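Putative type VI secretion protein (Escherichia coli, PDB 6SKI) probably hydrolyses phospholipids as a toxic type VI secretion effector of the alpha/beta-hydrolase class, carried by the VgrG spike. Local coordinates at residues V114-K117 with D118-S121; N71-D74 with A75-E79. All coordinates share one frame; numbering follows the deposited sequence.

Contact 1. Residues V114-K117 with D118-S121; sequences VLKK and DQTS
Gln-119 reaches back to Lys-116 through both its backbone and its side chain, a compact example of how one amide can serve several partners at a turn. The backbone link is weak: Gln-119 N lies 3.4 Å from Lys-116 O. A second weak bond runs the other way, with Lys-116 N giving its hydrogen to Gln-119 OE1 at 3.3 Å. The Gln-119 side chain makes this possible because CG stands opposite the backbone N (chi1 -171°) and the chain stays extended beyond it, bringing OE1 back to Lys-116 N. The backbone of residues 116-119 makes a beta-turn close to type I, with Lys-117 and Asp-118 at its corners, and the turn hands the loop that follows helix 101-108 on to strand 121-128. The other end of the carboxamide is held more firmly. Gln-119 NE2 donates to Ser-121 O at 2.8 Å, and that acceptor lies about 10° out of the amide plane; a further bond from NE2 goes to Asp-112 OD1. With the weak bond at OE1, these two bonds probably restrain the rotation of the amide. Apolar atoms flank it as well: the buried Leu-115 crosses the Gln-119 side chain at about a right angle and sets CD2 3.6 Å from NE2, while CG of Lys-116 comes up beside OE1. Gln-119 O accepts from Arg-33 NH1, and the neighbouring Thr-120 pairs through its backbone with Thr-36. At the exposed corners, Lys-117 NZ and Asp-118 OD2 stay 5.2 Å apart, too far for direct pairing, though their opposite charges may attract weakly.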
# COMPACT_ATOMS: atom_id res chain seq x y z
N VAL A 114 -23.94 -14.76 3.10
CA VAL A 114 -25.35 -14.88 3.42
C VAL A 114 -25.50 -14.77 4.93
O VAL A 114 -24.86 -15.52 5.67
CB VAL A 114 -25.94 -16.20 2.90
CG1 VAL A 114 -27.29 -16.46 3.53
CG2 VAL A 114 -26.05 -16.18 1.39
N LEU A 115 -26.33 -13.84 5.38
CA LEU A 115 -26.46 -13.63 6.81
C LEU A 115 -27.37 -14.69 7.42
O LEU A 115 -28.23 -15.27 6.76
CB LEU A 115 -27.00 -12.23 7.11
CG LEU A 115 -26.29 -11.08 6.41
CD1 LEU A 115 -26.83 -9.75 6.90
CD2 LEU A 115 -24.79 -11.17 6.64
N LYS A 116 -27.16 -14.93 8.71
CA LYS A 116 -27.98 -15.87 9.43
C LYS A 116 -29.28 -15.21 9.87
O LYS A 116 -29.47 -14.00 9.72
CB LYS A 116 -27.23 -16.42 10.64
CG LYS A 116 -25.76 -16.70 10.35
CD LYS A 116 -25.28 -17.96 11.04
CE LYS A 116 -24.23 -18.66 10.19
NZ LYS A 116 -24.66 -18.79 8.77
N LYS A 117 -30.20 -16.02 10.40
CA LYS A 117 -31.48 -15.50 10.85
C LYS A 117 -31.33 -14.48 11.98
O LYS A 117 -32.24 -13.68 12.20
CB LYS A 117 -32.37 -16.65 11.31
CG LYS A 117 -33.17 -17.31 10.20
CD LYS A 117 -33.86 -18.60 10.65
CE LYS A 117 -34.44 -18.55 12.07
NZ LYS A 117 -35.14 -17.27 12.43
N ASP A 118 -30.20 -14.50 12.69
CA ASP A 118 -30.01 -13.67 13.87
C ASP A 118 -28.80 -12.75 13.74
O ASP A 118 -28.49 -12.02 14.69
CB ASP A 118 -29.86 -14.55 15.10
CG ASP A 118 -31.11 -14.57 15.96
OD1 ASP A 118 -31.02 -14.99 17.13
OD2 ASP A 118 -32.18 -14.18 15.45
N GLN A 119 -28.11 -12.77 12.60
CA GLN A 119 -26.85 -12.06 12.48
C GLN A 119 -27.08 -10.56 12.37
O GLN A 119 -27.75 -10.09 11.44
CB GLN A 119 -26.08 -12.57 11.26
CG GLN A 119 -24.66 -12.05 11.18
CD GLN A 119 -23.87 -12.72 10.09
OE1 GLN A 119 -24.17 -13.84 9.68
NE2 GLN A 119 -22.85 -12.04 9.60
N THR A 120 -26.53 -9.80 13.32
CA THR A 120 -26.66 -8.35 13.35
C THR A 120 -25.35 -7.63 13.07
O THR A 120 -25.28 -6.41 13.23
CB THR A 120 -27.22 -7.90 14.70
OG1 THR A 120 -26.72 -8.75 15.74
CG2 THR A 120 -28.74 -7.96 14.70
N SER A 121 -24.31 -8.36 12.67
CA SER A 121 -23.06 -7.74 12.25
C SER A 121 -22.47 -8.59 11.14
O SER A 121 -22.38 -9.81 11.25
CB SER A 121 -22.07 -7.62 13.40
OG SER A 121 -22.72 -7.31 14.62

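Contact 2. Residues N71-D74 with A75-E79; sequences NQKD and AQSCE
The backbone carries four successive i-to-i+4 bonds, from Ala-75, Gln-76, Ser-77 and Cys-78 back to the carbonyls of Asn-71, Gln-72, Lys-73 and Asp-74, the first of them 2.7 Å from Ala-75 N to Asn-71 O. Among the side chains, Ser-77 does most across the contact. Its OG donates to Lys-73 O at 2.8 Å, and Ser-77 N bonds to the same oxygen at 2.9 Å. The two donors approach from opposite faces of the Lys-73 carbonyl plane, OG standing 36° above it, so the oxygen is gripped from both sides. This is possible because the hydroxyl is turned in beside its own backbone N (chi1 -52°), where it faces the preceding turn and finds a partner within the helix itself. The Lys-73 chain, bent near its end, brings NZ to 4.1 Å from Ser-77 OG. At the start of the helix, Asn-71 uses its side chain to occupy an otherwise open N-H: Asp-74 N donates to Asn-71 OD1 at 2.6 Å, from above the plane of the side-chain carbonyl. The carboxylate of Asp-74 sits in this first turn too, where its negative charge would probably be favoured by the helix dipole. Outward, Phe-337 of strand 328-341 packs against Asp-74, Ser-77 and Cys-78, while Phe-522 touches Gln-72, Ala-75, Gln-76 and Glu-79. Polar ends on that second face meet Lys-520: Gln-72 NE2 bonds to its carbonyl oxygen, and Glu-79 OE2 forms a salt bridge with its NZ. The serine hydroxyl bonded to the carbonyl four residues back is a common feature of alpha-helices, and the Asn-71 N-cap marks the start of this one, helix 72-85.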
# COMPACT_ATOMS: atom_id res chain seq x y z
N ASN A 71 29.08 11.39 -12.86
CA ASN A 71 28.98 11.64 -14.29
C ASN A 71 28.60 10.35 -15.03
O ASN A 71 28.67 9.25 -14.49
CB ASN A 71 30.28 12.26 -14.81
CG ASN A 71 31.42 11.26 -14.94
OD1 ASN A 71 31.30 10.22 -15.59
ND2 ASN A 71 32.54 11.58 -14.32
N GLN A 72 28.17 10.52 -16.29
CA GLN A 72 27.63 9.39 -17.04
C GLN A 72 28.68 8.31 -17.28
O GLN A 72 28.36 7.12 -17.31
CB GLN A 72 27.04 9.87 -18.36
CG GLN A 72 25.64 10.43 -18.23
CD GLN A 72 24.58 9.37 -18.42
OE1 GLN A 72 23.64 9.26 -17.63
NE2 GLN A 72 24.72 8.57 -19.47
N LYS A 73 29.94 8.71 -17.47
CA LYS A 73 31.01 7.73 -17.57
C LYS A 73 31.15 6.96 -16.26
O LYS A 73 31.26 5.73 -16.26
CB LYS A 73 32.32 8.41 -17.94
CG LYS A 73 32.78 8.17 -19.36
CD LYS A 73 34.28 8.43 -19.50
CE LYS A 73 35.08 7.72 -18.42
NZ LYS A 73 34.79 6.26 -18.36
N ASP A 74 31.14 7.68 -15.14
CA ASP A 74 31.23 7.03 -13.83
C ASP A 74 29.99 6.19 -13.55
O ASP A 74 30.08 5.14 -12.90
CB ASP A 74 31.43 8.08 -12.74
CG ASP A 74 32.89 8.47 -12.58
OD1 ASP A 74 33.75 7.83 -13.21
OD2 ASP A 74 33.16 9.42 -11.81
N ALA A 75 28.83 6.62 -14.03
CA ALA A 75 27.62 5.84 -13.83
C ALA A 75 27.67 4.54 -14.62
O ALA A 75 27.28 3.47 -14.12
CB ALA A 75 26.40 6.66 -14.22
N GLN A 76 28.15 4.59 -15.86
CA GLN A 76 28.30 3.36 -16.63
C GLN A 76 29.37 2.47 -16.02
O GLN A 76 29.25 1.24 -16.06
CB GLN A 76 28.62 3.67 -18.08
CG GLN A 76 28.79 2.44 -18.94
CD GLN A 76 27.48 1.73 -19.19
OE1 GLN A 76 27.30 0.57 -18.82
NE2 GLN A 76 26.54 2.43 -19.81
N SER A 77 30.41 3.06 -15.42
CA SER A 77 31.39 2.25 -14.72
C SER A 77 30.81 1.61 -13.47
O SER A 77 31.18 0.48 -13.14
CB SER A 77 32.61 3.10 -14.36
OG SER A 77 33.11 3.79 -15.49
N CYS A 78 29.90 2.29 -12.78
CA CYS A 78 29.21 1.68 -11.65
C CYS A 78 28.36 0.50 -12.10
O CYS A 78 28.35 -0.55 -11.45
CB CYS A 78 28.33 2.72 -10.95
SG CYS A 78 29.21 4.00 -10.04
N GLU A 79 27.63 0.67 -13.21
CA GLU A 79 26.84 -0.43 -13.74
C GLU A 79 27.73 -1.61 -14.12
O GLU A 79 27.40 -2.77 -13.82
CB GLU A 79 26.04 0.03 -14.95
CG GLU A 79 25.22 -1.07 -15.59
CD GLU A 79 23.99 -0.56 -16.29
OE1 GLU A 79 22.95 -0.36 -15.62
OE2 GLU A 79 24.05 -0.35 -17.52

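In the fold
Followed from the N terminus, the chain makes strand 22-43 and helix 53-58 before it reaches contact 2, at the start of helix 72-85. It then passes through helix 101-108 and arrives at contact 1, the turn that leads into strand 121-128. The two are in series, neither nested nor crossing: contact 2 spans the first two turns of a helix, contact 1 closes a single beta-turn, and neither closes a long loop. In space they lie on opposite sides of the chain's centre, their nearest atoms about 53 Å apart. Contact 1 leads into the mixed sheet, where strand 121-128 runs parallel to 22-43; contact 2 ties an early helix to the later strands 328-341, 398-409 and 521-523.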